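Local coordinates for RNA-binding protein RMD9, mitochondrial (Saccharomyces cerevisiae S288C, PDB 7A9X), which binds a dodecameric sequence element in the 3'-UTRs of mitochondrial mRNAs and takes part in their processing or stability, at residues I476-L481 with V561-T566; L442-G447 with L484-V489; W491-R496 with E570-L575. All blocks are in the same frame, centred on the assembly; numbering follows the deposited sequence.

How the contacts relate
All three contacts lie in the helical region at and beyond PPR8, and they illustrate how packing between helices can also build an RNA-binding surface. Contacts 1 and 2 share helix 478-486, with centres about 13 Å apart; they meet where Y564 CE1 lies 3.5 Å from R485 NH1. Contact 3 follows on the next helix, 489-502, its centre about 13 Å from that of contact 2 and about 16 Å from that of contact 1. V489 of contact 2 packs on Y572, L575 and I574 of contact 3. U13 of chain B runs through all three: its phosphate is approached by R563 and R485, while its base reaches S571.

Contact 1 (I476-L481 with V561-T566). With nucleotides of chain B.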
loop_
_atom_site.group_PDB
_atom_site.type_symbol
_atom_site.label_atom_id
_atom_site.label_comp_id
_atom_site.label_asym_id
_atom_site.label_seq_id
_atom_site.Cartn_x
_atom_site.Cartn_y
_atom_site.Cartn_z
ATOM N N ILE A 476 23.151 1.786 -9.432
ATOM C CA ILE A 476 22.632 0.449 -9.169
ATOM C C ILE A 476 22.023 0.427 -7.774
ATOM O O ILE A 476 22.708 0.694 -6.782
ATOM C CB ILE A 476 23.736 -0.610 -9.305
ATOM C CG1 ILE A 476 24.214 -0.699 -10.756
ATOM C CG2 ILE A 476 23.246 -1.959 -8.809
ATOM C CD1 ILE A 476 25.249 -1.778 -10.991
ATOM N N ALA A 477 20.737 0.100 -7.696
ATOM C CA ALA A 477 20.023 0.095 -6.432
ATOM C C ALA A 477 20.174 -1.254 -5.732
ATOM O O ALA A 477 20.728 -2.213 -6.276
ATOM C CB ALA A 477 18.551 0.435 -6.652
ATOM N N ASN A 478 19.664 -1.323 -4.499
ATOM C CA ASN A 478 19.727 -2.563 -3.734
ATOM C C ASN A 478 18.930 -3.675 -4.404
ATOM O O ASN A 478 19.367 -4.832 -4.426
ATOM C CB ASN A 478 19.221 -2.332 -2.311
ATOM C CG ASN A 478 20.249 -1.654 -1.428
ATOM O OD1 ASN A 478 21.446 -1.662 -1.724
ATOM N ND2 ASN A 478 19.788 -1.072 -0.328
ATOM N N ALA A 479 17.760 -3.348 -4.959
ATOM C CA ALA A 479 16.931 -4.373 -5.586
ATOM C C ALA A 479 17.631 -5.009 -6.779
ATOM O O ALA A 479 17.390 -6.181 -7.088
ATOM C CB ALA A 479 15.584 -3.784 -6.007
ATOM N N ASP A 480 18.502 -4.259 -7.457
ATOM C CA ASP A 480 19.263 -4.839 -8.559
ATOM C C ASP A 480 20.277 -5.857 -8.051
ATOM O O ASP A 480 20.398 -6.953 -8.608
ATOM C CB ASP A 480 19.959 -3.734 -9.354
ATOM C CG ASP A 480 18.981 -2.804 -10.040
ATOM O OD1 ASP A 480 18.029 -3.309 -10.671
ATOM O OD2 ASP A 480 19.153 -1.572 -9.939
ATOM N N LEU A 481 21.005 -5.515 -6.985
ATOM C CA LEU A 481 21.988 -6.442 -6.437
ATOM C C LEU A 481 21.323 -7.599 -5.703
ATOM O O LEU A 481 21.854 -8.716 -5.700
ATOM C CB LEU A 481 22.949 -5.699 -5.506
ATOM C CG LEU A 481 23.780 -4.580 -6.137
ATOM C CD1 LEU A 481 24.653 -3.907 -5.091
ATOM C CD2 LEU A 481 24.627 -5.113 -7.285
ATOM N N VAL A 561 28.639 -2.626 -0.845
ATOM C CA VAL A 561 29.643 -3.685 -0.893
ATOM C C VAL A 561 29.614 -4.496 0.397
ATOM O O VAL A 561 29.606 -5.731 0.374
ATOM C CB VAL A 561 31.040 -3.096 -1.161
ATOM C CG1 VAL A 561 32.097 -4.182 -1.075
ATOM C CG2 VAL A 561 31.077 -2.413 -2.523
ATOM N N TYR A 562 29.589 -3.813 1.545
ATOM C CA TYR A 562 29.488 -4.523 2.817
ATOM C C TYR A 562 28.146 -5.235 2.940
ATOM O O TYR A 562 28.068 -6.345 3.479
ATOM C CB TYR A 562 29.687 -3.550 3.983
ATOM C CG TYR A 562 29.532 -4.180 5.352
ATOM C CD1 TYR A 562 28.293 -4.232 5.981
ATOM C CD2 TYR A 562 30.627 -4.714 6.020
ATOM C CE1 TYR A 562 28.145 -4.806 7.230
ATOM C CE2 TYR A 562 30.490 -5.287 7.274
ATOM C CZ TYR A 562 29.247 -5.332 7.872
ATOM O OH TYR A 562 29.106 -5.902 9.115
ATOM N N ARG A 563 27.078 -4.605 2.445
ATOM C CA ARG A 563 25.741 -5.175 2.567
ATOM C C ARG A 563 25.633 -6.500 1.821
ATOM O O ARG A 563 25.063 -7.472 2.332
ATOM C CB ARG A 563 24.708 -4.173 2.047
ATOM C CG ARG A 563 23.314 -4.741 1.831
ATOM C CD ARG A 563 22.406 -3.704 1.186
ATOM N NE ARG A 563 21.101 -4.263 0.841
ATOM C CZ ARG A 563 20.003 -4.105 1.573
ATOM N NH1 ARG A 563 18.860 -4.652 1.182
ATOM N NH2 ARG A 563 20.045 -3.399 2.695
ATOM N N TYR A 564 26.181 -6.559 0.607
ATOM C CA TYR A 564 26.068 -7.735 -0.244
ATOM C C TYR A 564 27.312 -8.615 -0.196
ATOM O O TYR A 564 27.574 -9.370 -1.137
ATOM C CB TYR A 564 25.759 -7.310 -1.677
ATOM C CG TYR A 564 24.350 -6.794 -1.841
ATOM C CD1 TYR A 564 23.278 -7.672 -1.955
ATOM C CD2 TYR A 564 24.088 -5.428 -1.867
ATOM C CE1 TYR A 564 21.987 -7.205 -2.099
ATOM C CE2 TYR A 564 22.801 -4.952 -2.013
ATOM C CZ TYR A 564 21.753 -5.844 -2.126
ATOM O OH TYR A 564 20.467 -5.378 -2.270
ATOM N N THR A 565 28.078 -8.538 0.891
ATOM C CA THR A 565 29.262 -9.372 1.059
ATOM C C THR A 565 29.367 -9.822 2.510
ATOM O O THR A 565 28.980 -10.945 2.847
ATOM C CB THR A 565 30.526 -8.616 0.625
ATOM O OG1 THR A 565 30.417 -8.258 -0.758
ATOM C CG2 THR A 565 31.772 -9.458 0.816
ATOM N N THR A 566 29.878 -8.949 3.379
ATOM C CA THR A 566 30.001 -9.307 4.788
ATOM C C THR A 566 28.635 -9.411 5.453
ATOM O O THR A 566 28.373 -10.360 6.200
ATOM C CB THR A 566 30.882 -8.288 5.510
ATOM O OG1 THR A 566 32.133 -8.172 4.821
ATOM C CG2 THR A 566 31.138 -8.723 6.948
ATOM P P U B 14 16.804 -4.344 4.822
ATOM O OP1 U B 14 16.061 -3.206 5.415
ATOM O OP2 U B 14 17.050 -4.367 3.358
ATOM O "O5'" U B 14 18.208 -4.460 5.569
ATOM C "C5'" U B 14 18.276 -4.564 6.989
ATOM C "C4'" U B 14 19.684 -4.810 7.477
ATOM O "O4'" U B 14 20.211 -6.006 6.836
ATOM C "C3'" U B 14 20.688 -3.693 7.190
ATOM O "O3'" U B 14 21.623 -3.602 8.267
ATOM C "C2'" U B 14 21.399 -4.193 5.935
ATOM O "O2'" U B 14 22.699 -3.673 5.746
ATOM C "C1'" U B 14 21.422 -5.700 6.172
ATOM N N1 U B 14 21.478 -6.489 4.933
ATOM C C2 U B 14 22.650 -7.158 4.640
ATOM O O2 U B 14 23.625 -7.127 5.368
ATOM N N3 U B 14 22.633 -7.865 3.464
ATOM C C4 U B 14 21.586 -7.967 2.571
ATOM O O4 U B 14 21.721 -8.642 1.549
ATOM C C5 U B 14 20.410 -7.243 2.946
ATOM C C6 U B 14 20.398 -6.546 4.086
ATOM P P C B 12 12.496 -9.049 -3.942
ATOM O OP1 C B 12 13.406 -10.164 -3.582
ATOM O OP2 C B 12 11.083 -9.073 -3.490
ATOM O "O5'" C B 12 13.164 -7.697 -3.428
ATOM C "C5'" C B 12 14.567 -7.497 -3.548
ATOM C "C4'" C B 12 15.090 -6.480 -2.562
ATOM O "O4'" C B 12 14.773 -5.141 -3.031
ATOM C "C3'" C B 12 14.544 -6.583 -1.137
ATOM O "O3'" C B 12 15.591 -6.322 -0.204
ATOM C "C2'" C B 12 13.512 -5.458 -1.077
ATOM O "O2'" C B 12 13.290 -4.937 0.216
ATOM C "C1'" C B 12 14.126 -4.415 -2.006
ATOM N N1 C B 12 13.143 -3.517 -2.634
ATOM C C2 C B 12 13.397 -2.142 -2.640
ATOM O O2 C B 12 14.443 -1.721 -2.120
ATOM N N3 C B 12 12.503 -1.304 -3.211
ATOM C C4 C B 12 11.391 -1.788 -3.762
ATOM N N4 C B 12 10.542 -0.916 -4.312
ATOM C C5 C B 12 11.102 -3.185 -3.769
ATOM C C6 C B 12 11.996 -4.006 -3.199
ATOM P P U B 13 16.518 -7.529 0.318
ATOM O OP1 U B 13 17.915 -7.255 -0.105
ATOM O OP2 U B 13 15.871 -8.807 -0.074
ATOM O "O5'" U B 13 16.444 -7.418 1.904
ATOM C "C5'" U B 13 15.197 -7.382 2.582
ATOM C "C4'" U B 13 15.365 -7.719 4.040
ATOM O "O4'" U B 13 15.745 -9.113 4.172
ATOM C "C3'" U B 13 16.465 -6.954 4.762
ATOM O "O3'" U B 13 16.027 -5.690 5.231
ATOM C "C2'" U B 13 16.871 -7.905 5.880
ATOM O "O2'" U B 13 15.968 -7.809 6.972
ATOM C "C1'" U B 13 16.682 -9.268 5.214
ATOM N N1 U B 13 17.934 -9.810 4.636
ATOM C C2 U B 13 18.952 -10.214 5.482
ATOM O O2 U B 13 18.893 -10.135 6.699
ATOM N N3 U B 13 20.064 -10.711 4.846
ATOM C C4 U B 13 20.260 -10.855 3.487
ATOM O O4 U B 13 21.322 -11.321 3.069
ATOM C C5 U B 13 19.160 -10.426 2.681
ATOM C C6 U B 13 18.065 -9.935 3.271
#
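R563 crosses to N478 with a chain extended from CG to NE and CG standing anti to the backbone nitrogen (chi1 167°), a straight reach that brings its guanidinium over the amide. N478 meets it with CG beside the backbone N (chi1 -78°). The two planes are 6° apart, stacked face to face, and N478 ND2 sits 3.6 Å from R563 CZ. The opposite face of the guanidinium is covered by the base of U14 of chain B, whose C5 approaches R563 CZ to 3.4 Å. Held between amide and uracil, the group turns its N-H edge to the RNA backbone: R563 NH1 bonds to OP2 of U14 of chain B at 2.8 Å and NH2 reaches the same oxygen at 3.2 Å, while a weak bond runs from NH1 to OP1 of U13 of chain B. The main chain adds base contact, since N3 of U14 of chain B donates a weak bond to R563 O.

Y564 supplies the apolar half. L481 CB lies over the centre of its ring, 3.6 Å from the centroid, in a CH-pi contact, and R563 CG covers the rim of the other face. Y564 OH comes within a doubtfully short 2.5 Å of N478 O; S482 OG is hydrogen-bonded to both oxygens. A phenylalanine in place of Y564 would probably leave the N478 carbonyl and the S482 hydroxyl without their shared phenol partner. The end of helix 559-563 is thus joined to the first turn of helix 478-486 around one arginine. Its charge probably offsets the phosphates, whereas its carbonyl, facing an N-H donor of the base, is consistent with recognition of a uracil in the CUU end of the target motif.

Contact 2 (L442-G447 with L484-V489); sequences LLKSLG and LRDATV. With nucleotides of chain B.
K444 and D486 meet across a helix-to-helix packing in the alpha-helical architecture of pentatricopeptide repeat (PPR) proteins, where helix 436-445, which runs into PPR8, lies against helix 478-486. The long K444 chain comes obliquely at D486, extended as far as CE and then bent at its last torsion (chi4 -54°), so that CE as well as the ammonium group lies beside the carboxylate. K444 NZ forms a salt bridge to D486 OD2 at 3.5 Å. The other oxygen, OD1, takes R485 NH2 at 3.0 Å, and this partner approaches from above the carboxylate plane. One aspartate therefore holds two basic side chains in a single network on the side facing the RNA. R485 turns its NH1 to the phosphate of U13 of chain B, with NH1 to OP1 so short that the exact geometry is doubtful; C5 of the same nucleotide lies over one guanidinium face, toward the rim. The grip of D486 on R485 NH2 probably steadies the arginine at the phosphate.

Behind this polar edge the packing is apolar and close to the backbones. L443 CD2 touches L484 N at 3.6 Å and also packs on L484 CB. The methyl of A487 sits against the L443 carbonyl, its CB 3.4 Å from L443 O, with L446 CB alongside. R540 bridges the two segments by hydrogen bonds to L446 O and A487 O. The backbones come nearest at G447, which has no side chain to hold them apart: its CA is 3.6 Å from A487 CA and makes a C-H...O contact with D486 O at 3.4 Å, with 152° at the hydrogen.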
loop_
_atom_site.group_PDB
_atom_site.type_symbol
_atom_site.label_atom_id
_atom_site.label_comp_id
_atom_site.label_asym_id
_atom_site.label_seq_id
_atom_site.Cartn_x
_atom_site.Cartn_y
_atom_site.Cartn_z
ATOM N N LEU A 442 13.352 -11.466 -13.797
ATOM C CA LEU A 442 13.920 -12.467 -14.695
ATOM C C LEU A 442 15.294 -12.921 -14.217
ATOM O O LEU A 442 15.635 -14.105 -14.318
ATOM C CB LEU A 442 13.996 -11.912 -16.117
ATOM C CG LEU A 442 12.676 -11.859 -16.890
ATOM C CD1 LEU A 442 12.807 -10.983 -18.124
ATOM C CD2 LEU A 442 12.238 -13.259 -17.283
ATOM N N LEU A 443 16.095 -11.996 -13.685
ATOM C CA LEU A 443 17.362 -12.392 -13.078
ATOM C C LEU A 443 17.131 -13.180 -11.795
ATOM O O LEU A 443 17.765 -14.220 -11.577
ATOM C CB LEU A 443 18.224 -11.161 -12.799
ATOM C CG LEU A 443 19.551 -11.418 -12.077
ATOM C CD1 LEU A 443 20.435 -12.357 -12.885
ATOM C CD2 LEU A 443 20.276 -10.112 -11.791
ATOM N N LYS A 444 16.222 -12.704 -10.939
ATOM C CA LYS A 444 15.929 -13.399 -9.690
ATOM C C LYS A 444 15.429 -14.816 -9.938
ATOM O O LYS A 444 15.721 -15.725 -9.150
ATOM C CB LYS A 444 14.895 -12.606 -8.887
ATOM C CG LYS A 444 14.596 -13.158 -7.499
ATOM C CD LYS A 444 13.378 -12.472 -6.889
ATOM C CE LYS A 444 13.278 -12.720 -5.392
ATOM N NZ LYS A 444 13.298 -14.164 -5.036
ATOM N N SER A 445 14.688 -15.025 -11.032
ATOM C CA SER A 445 14.087 -16.329 -11.298
ATOM C C SER A 445 15.135 -17.420 -11.481
ATOM O O SER A 445 14.849 -18.595 -11.228
ATOM C CB SER A 445 13.190 -16.246 -12.535
ATOM O OG SER A 445 12.125 -15.330 -12.331
ATOM N N LEU A 446 16.344 -17.059 -11.914
ATOM C CA LEU A 446 17.383 -18.057 -12.129
ATOM C C LEU A 446 17.818 -18.730 -10.834
ATOM O O LEU A 446 18.355 -19.841 -10.879
ATOM C CB LEU A 446 18.584 -17.415 -12.823
ATOM C CG LEU A 446 18.294 -16.810 -14.201
ATOM C CD1 LEU A 446 19.563 -16.249 -14.819
ATOM C CD2 LEU A 446 17.657 -17.841 -15.119
ATOM N N GLY A 447 17.598 -18.090 -9.690
ATOM C CA GLY A 447 17.896 -18.684 -8.406
ATOM C C GLY A 447 16.948 -19.772 -7.950
ATOM O O GLY A 447 17.201 -20.406 -6.923
ATOM N N LEU A 484 20.689 -10.327 -8.188
ATOM C CA LEU A 484 21.885 -11.098 -8.509
ATOM C C LEU A 484 22.277 -12.003 -7.348
ATOM O O LEU A 484 22.717 -13.140 -7.558
ATOM C CB LEU A 484 23.034 -10.154 -8.870
ATOM C CG LEU A 484 24.320 -10.767 -9.432
ATOM C CD1 LEU A 484 24.084 -11.375 -10.809
ATOM C CD2 LEU A 484 25.420 -9.717 -9.485
ATOM N N ARG A 485 22.120 -11.518 -6.115
ATOM C CA ARG A 485 22.395 -12.350 -4.949
ATOM C C ARG A 485 21.443 -13.538 -4.878
ATOM O O ARG A 485 21.869 -14.666 -4.601
ATOM C CB ARG A 485 22.312 -11.506 -3.679
ATOM C CG ARG A 485 22.269 -12.305 -2.392
ATOM C CD ARG A 485 20.916 -12.157 -1.721
ATOM N NE ARG A 485 20.674 -10.779 -1.306
ATOM C CZ ARG A 485 19.482 -10.291 -0.978
ATOM N NH1 ARG A 485 19.365 -9.024 -0.608
ATOM N NH2 ARG A 485 18.407 -11.066 -1.029
ATOM N N ASP A 486 20.152 -13.309 -5.132
ATOM C CA ASP A 486 19.182 -14.397 -5.089
ATOM C C ASP A 486 19.429 -15.442 -6.166
ATOM O O ASP A 486 19.053 -16.606 -5.984
ATOM C CB ASP A 486 17.762 -13.840 -5.214
ATOM C CG ASP A 486 17.270 -13.217 -3.926
ATOM O OD1 ASP A 486 17.975 -13.345 -2.902
ATOM O OD2 ASP A 486 16.183 -12.604 -3.933
ATOM N N ALA A 487 20.059 -15.065 -7.274
ATOM C CA ALA A 487 20.345 -15.995 -8.356
ATOM C C ALA A 487 21.665 -16.733 -8.176
ATOM O O ALA A 487 21.981 -17.611 -8.986
ATOM C CB ALA A 487 20.348 -15.257 -9.699
ATOM N N THR A 488 22.442 -16.402 -7.146
ATOM C CA THR A 488 23.736 -17.043 -6.944
ATOM C C THR A 488 23.876 -17.569 -5.519
ATOM O O THR A 488 23.823 -18.782 -5.289
ATOM C CB THR A 488 24.872 -16.064 -7.264
ATOM O OG1 THR A 488 24.780 -14.922 -6.403
ATOM C CG2 THR A 488 24.800 -15.600 -8.719
ATOM N N VAL A 489 24.043 -16.657 -4.559
ATOM C CA VAL A 489 24.350 -17.040 -3.182
ATOM C C VAL A 489 23.215 -17.856 -2.578
ATOM O O VAL A 489 23.445 -18.896 -1.947
ATOM C CB VAL A 489 24.645 -15.787 -2.338
ATOM C CG1 VAL A 489 25.003 -16.171 -0.905
ATOM C CG2 VAL A 489 25.752 -14.976 -2.977
ATOM P P U B 13 16.518 -7.529 0.318
ATOM O OP1 U B 13 17.915 -7.255 -0.105
ATOM O OP2 U B 13 15.871 -8.807 -0.074
ATOM O "O5'" U B 13 16.444 -7.418 1.904
ATOM C "C5'" U B 13 15.197 -7.382 2.582
ATOM C "C4'" U B 13 15.365 -7.719 4.040
ATOM O "O4'" U B 13 15.745 -9.113 4.172
ATOM C "C3'" U B 13 16.465 -6.954 4.762
ATOM O "O3'" U B 13 16.027 -5.690 5.231
ATOM C "C2'" U B 13 16.871 -7.905 5.880
ATOM O "O2'" U B 13 15.968 -7.809 6.972
ATOM C "C1'" U B 13 16.682 -9.268 5.214
ATOM N N1 U B 13 17.934 -9.810 4.636
ATOM C C2 U B 13 18.952 -10.214 5.482
ATOM O O2 U B 13 18.893 -10.135 6.699
ATOM N N3 U B 13 20.064 -10.711 4.846
ATOM C C4 U B 13 20.260 -10.855 3.487
ATOM O O4 U B 13 21.322 -11.321 3.069
ATOM C C5 U B 13 19.160 -10.426 2.681
ATOM C C6 U B 13 18.065 -9.935 3.271
ATOM P P U B 14 16.804 -4.344 4.822
ATOM O OP1 U B 14 16.061 -3.206 5.415
ATOM O OP2 U B 14 17.050 -4.367 3.358
ATOM O "O5'" U B 14 18.208 -4.460 5.569
ATOM C "C5'" U B 14 18.276 -4.564 6.989
ATOM C "C4'" U B 14 19.684 -4.810 7.477
ATOM O "O4'" U B 14 20.211 -6.006 6.836
ATOM C "C3'" U B 14 20.688 -3.693 7.190
ATOM O "O3'" U B 14 21.623 -3.602 8.267
ATOM C "C2'" U B 14 21.399 -4.193 5.935
ATOM O "O2'" U B 14 22.699 -3.673 5.746
ATOM C "C1'" U B 14 21.422 -5.700 6.172
ATOM N N1 U B 14 21.478 -6.489 4.933
ATOM C C2 U B 14 22.650 -7.158 4.640
ATOM O O2 U B 14 23.625 -7.127 5.368
ATOM N N3 U B 14 22.633 -7.865 3.464
ATOM C C4 U B 14 21.586 -7.967 2.571
ATOM O O4 U B 14 21.721 -8.642 1.549
ATOM C C5 U B 14 20.410 -7.243 2.946
ATOM C C6 U B 14 20.398 -6.546 4.086
#

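Contact 3 (W491-R496 with E570-L575); sequences WSQSKR and ESYPIL. With nucleotides of chain B.
The Y572 ring meets Q493 and the RNA with its edges: Q493 CG lies in the ring plane beside CD1, at 3.8 Å, and across the ring O4 of U13 of chain B lies in plane near CE2, at 3.6 Å. The guanidinium of R496 presents a face instead, with I574 CD1 above it, offset toward the rim and 3.6 Å from NH2. The Q493 amide is turned 45° from the Y572 ring. A bend at its second torsion (chi2 70°) carries OE1 back over the start of the 3-10 turn 573-575, where it accepts the I574 N-H at 3.0 Å, the nitrogen standing nearly along the C=O axis. OE1 also lies 3.2 Å from I574 CB, and P573 CD packs against it. At the other end of the amide, NE2 is hydrogen-bonded to D497, which leaves both ends of the Q493 group held and its rotation probably fixed.

I574 is the buried centre of the contact. Its side chain points at helix 489-502 and slides past Q493 in the opposite direction, and CD1 reaches S492 CB at 4.0 Å as well as the guanidinium. A salt bridge from R496 NH2 to E577 probably keeps the guanidinium there. Next to Y572, S571 OG accepts a hydrogen bond from N3 of U13 of chain B at 2.9 Å. A side-chain amide holding a backbone N-H thus marks the tertiary packing between helix 489-502 and the 3-10 segment of this all-helical PPR protein, and the adjoining serine and tyrosine form part of its RNA-binding site for a uracil.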
loop_
_atom_site.group_PDB
_atom_site.type_symbol
_atom_site.label_atom_id
_atom_site.label_comp_id
_atom_site.label_asym_id
_atom_site.label_seq_id
_atom_site.Cartn_x
_atom_site.Cartn_y
_atom_site.Cartn_z
ATOM N N TRP A 491 20.850 -19.580 -4.076
ATOM C CA TRP A 491 20.785 -20.888 -4.720
ATOM C C TRP A 491 21.885 -21.809 -4.207
ATOM O O TRP A 491 21.635 -22.988 -3.931
ATOM C CB TRP A 491 20.874 -20.729 -6.239
ATOM C CG TRP A 491 20.881 -22.030 -6.999
ATOM C CD1 TRP A 491 19.799 -22.695 -7.505
ATOM C CD2 TRP A 491 22.029 -22.815 -7.340
ATOM N NE1 TRP A 491 20.204 -23.846 -8.136
ATOM C CE2 TRP A 491 21.568 -23.943 -8.048
ATOM C CE3 TRP A 491 23.401 -22.676 -7.112
ATOM C CZ2 TRP A 491 22.432 -24.925 -8.531
ATOM C CZ3 TRP A 491 24.256 -23.650 -7.592
ATOM C CH2 TRP A 491 23.769 -24.760 -8.294
ATOM N N SER A 492 23.107 -21.288 -4.063
ATOM C CA SER A 492 24.203 -22.106 -3.555
ATOM C C SER A 492 23.961 -22.514 -2.108
ATOM O O SER A 492 24.148 -23.681 -1.747
ATOM C CB SER A 492 25.527 -21.354 -3.687
ATOM O OG SER A 492 25.755 -20.945 -5.025
ATOM N N GLN A 493 23.548 -21.565 -1.262
ATOM C CA GLN A 493 23.196 -21.910 0.110
ATOM C C GLN A 493 22.058 -22.922 0.153
ATOM O O GLN A 493 22.057 -23.817 1.007
ATOM C CB GLN A 493 22.817 -20.649 0.890
ATOM C CG GLN A 493 22.498 -20.889 2.363
ATOM C CD GLN A 493 23.724 -21.264 3.178
ATOM O OE1 GLN A 493 24.766 -20.616 3.086
ATOM N NE2 GLN A 493 23.606 -22.318 3.980
ATOM N N SER A 494 21.093 -22.806 -0.762
ATOM C CA SER A 494 19.979 -23.750 -0.789
ATOM C C SER A 494 20.460 -25.163 -1.095
ATOM O O SER A 494 20.100 -26.116 -0.393
ATOM C CB SER A 494 18.937 -23.304 -1.815
ATOM O OG SER A 494 17.941 -24.298 -1.983
ATOM N N LYS A 495 21.278 -25.321 -2.138
ATOM C CA LYS A 495 21.755 -26.654 -2.491
ATOM C C LYS A 495 22.721 -27.198 -1.448
ATOM O O LYS A 495 22.790 -28.417 -1.246
ATOM C CB LYS A 495 22.408 -26.634 -3.873
ATOM C CG LYS A 495 21.441 -26.312 -5.000
ATOM C CD LYS A 495 20.249 -27.259 -4.988
ATOM C CE LYS A 495 19.164 -26.794 -5.946
ATOM N NZ LYS A 495 17.959 -27.667 -5.889
ATOM N N ARG A 496 23.464 -26.319 -0.773
ATOM C CA ARG A 496 24.342 -26.763 0.304
ATOM C C ARG A 496 23.534 -27.300 1.480
ATOM O O ARG A 496 23.857 -28.356 2.038
ATOM C CB ARG A 496 25.247 -25.614 0.749
ATOM C CG ARG A 496 26.074 -25.914 1.988
ATOM C CD ARG A 496 27.205 -26.893 1.692
ATOM N NE ARG A 496 28.234 -26.300 0.840
ATOM C CZ ARG A 496 29.207 -25.509 1.283
ATOM N NH1 ARG A 496 29.284 -25.210 2.572
ATOM N NH2 ARG A 496 30.101 -25.011 0.438
ATOM N N GLU A 570 26.217 -13.006 6.895
ATOM C CA GLU A 570 25.590 -13.260 8.187
ATOM C C GLU A 570 24.286 -14.030 8.038
ATOM O O GLU A 570 23.892 -14.760 8.955
ATOM C CB GLU A 570 25.348 -11.943 8.925
ATOM C CG GLU A 570 26.619 -11.238 9.366
ATOM C CD GLU A 570 26.340 -9.912 10.045
ATOM O OE1 GLU A 570 27.102 -8.950 9.810
ATOM O OE2 GLU A 570 25.356 -9.829 10.809
ATOM N N SER A 571 23.604 -13.881 6.902
ATOM C CA SER A 571 22.392 -14.638 6.619
ATOM C C SER A 571 22.642 -15.855 5.744
ATOM O O SER A 571 21.887 -16.829 5.827
ATOM C CB SER A 571 21.350 -13.744 5.940
ATOM O OG SER A 571 20.961 -12.674 6.785
ATOM N N TYR A 572 23.678 -15.821 4.909
ATOM C CA TYR A 572 24.039 -16.934 4.034
ATOM C C TYR A 572 25.507 -17.257 4.287
ATOM O O TYR A 572 26.399 -16.713 3.624
ATOM C CB TYR A 572 23.770 -16.591 2.571
ATOM C CG TYR A 572 22.315 -16.287 2.289
ATOM C CD1 TYR A 572 21.423 -17.305 1.972
ATOM C CD2 TYR A 572 21.830 -14.984 2.352
ATOM C CE1 TYR A 572 20.092 -17.034 1.719
ATOM C CE2 TYR A 572 20.499 -14.703 2.102
ATOM C CZ TYR A 572 19.635 -15.731 1.786
ATOM O OH TYR A 572 18.310 -15.457 1.535
ATOM N N PRO A 573 25.790 -18.143 5.249
ATOM C CA PRO A 573 27.184 -18.357 5.676
ATOM C C PRO A 573 28.081 -18.976 4.615
ATOM O O PRO A 573 29.305 -18.973 4.799
ATOM C CB PRO A 573 27.038 -19.290 6.887
ATOM C CG PRO A 573 25.617 -19.121 7.342
ATOM C CD PRO A 573 24.835 -18.886 6.087
ATOM N N ILE A 574 27.528 -19.501 3.517
ATOM C CA ILE A 574 28.375 -20.049 2.463
ATOM C C ILE A 574 29.207 -18.955 1.805
ATOM O O ILE A 574 30.188 -19.250 1.113
ATOM C CB ILE A 574 27.527 -20.808 1.423
ATOM C CG1 ILE A 574 28.415 -21.689 0.540
ATOM C CG2 ILE A 574 26.713 -19.837 0.579
ATOM C CD1 ILE A 574 27.658 -22.470 -0.509
ATOM N N LEU A 575 28.848 -17.688 2.014
ATOM C CA LEU A 575 29.651 -16.590 1.496
ATOM C C LEU A 575 30.937 -16.398 2.292
ATOM O O LEU A 575 31.900 -15.829 1.764
ATOM C CB LEU A 575 28.826 -15.302 1.499
ATOM C CG LEU A 575 29.140 -14.255 0.430
ATOM C CD1 LEU A 575 29.074 -14.875 -0.952
ATOM C CD2 LEU A 575 28.171 -13.090 0.536
ATOM P P U B 13 16.518 -7.529 0.318
ATOM O OP1 U B 13 17.915 -7.255 -0.105
ATOM O OP2 U B 13 15.871 -8.807 -0.074
ATOM O "O5'" U B 13 16.444 -7.418 1.904
ATOM C "C5'" U B 13 15.197 -7.382 2.582
ATOM C "C4'" U B 13 15.365 -7.719 4.040
ATOM O "O4'" U B 13 15.745 -9.113 4.172
ATOM C "C3'" U B 13 16.465 -6.954 4.762
ATOM O "O3'" U B 13 16.027 -5.690 5.231
ATOM C "C2'" U B 13 16.871 -7.905 5.880
ATOM O "O2'" U B 13 15.968 -7.809 6.972
ATOM C "C1'" U B 13 16.682 -9.268 5.214
ATOM N N1 U B 13 17.934 -9.810 4.636
ATOM C C2 U B 13 18.952 -10.214 5.482
ATOM O O2 U B 13 18.893 -10.135 6.699
ATOM N N3 U B 13 20.064 -10.711 4.846
ATOM C C4 U B 13 20.260 -10.855 3.487
ATOM O O4 U B 13 21.322 -11.321 3.069
ATOM C C5 U B 13 19.160 -10.426 2.681
ATOM C C6 U B 13 18.065 -9.935 3.271
#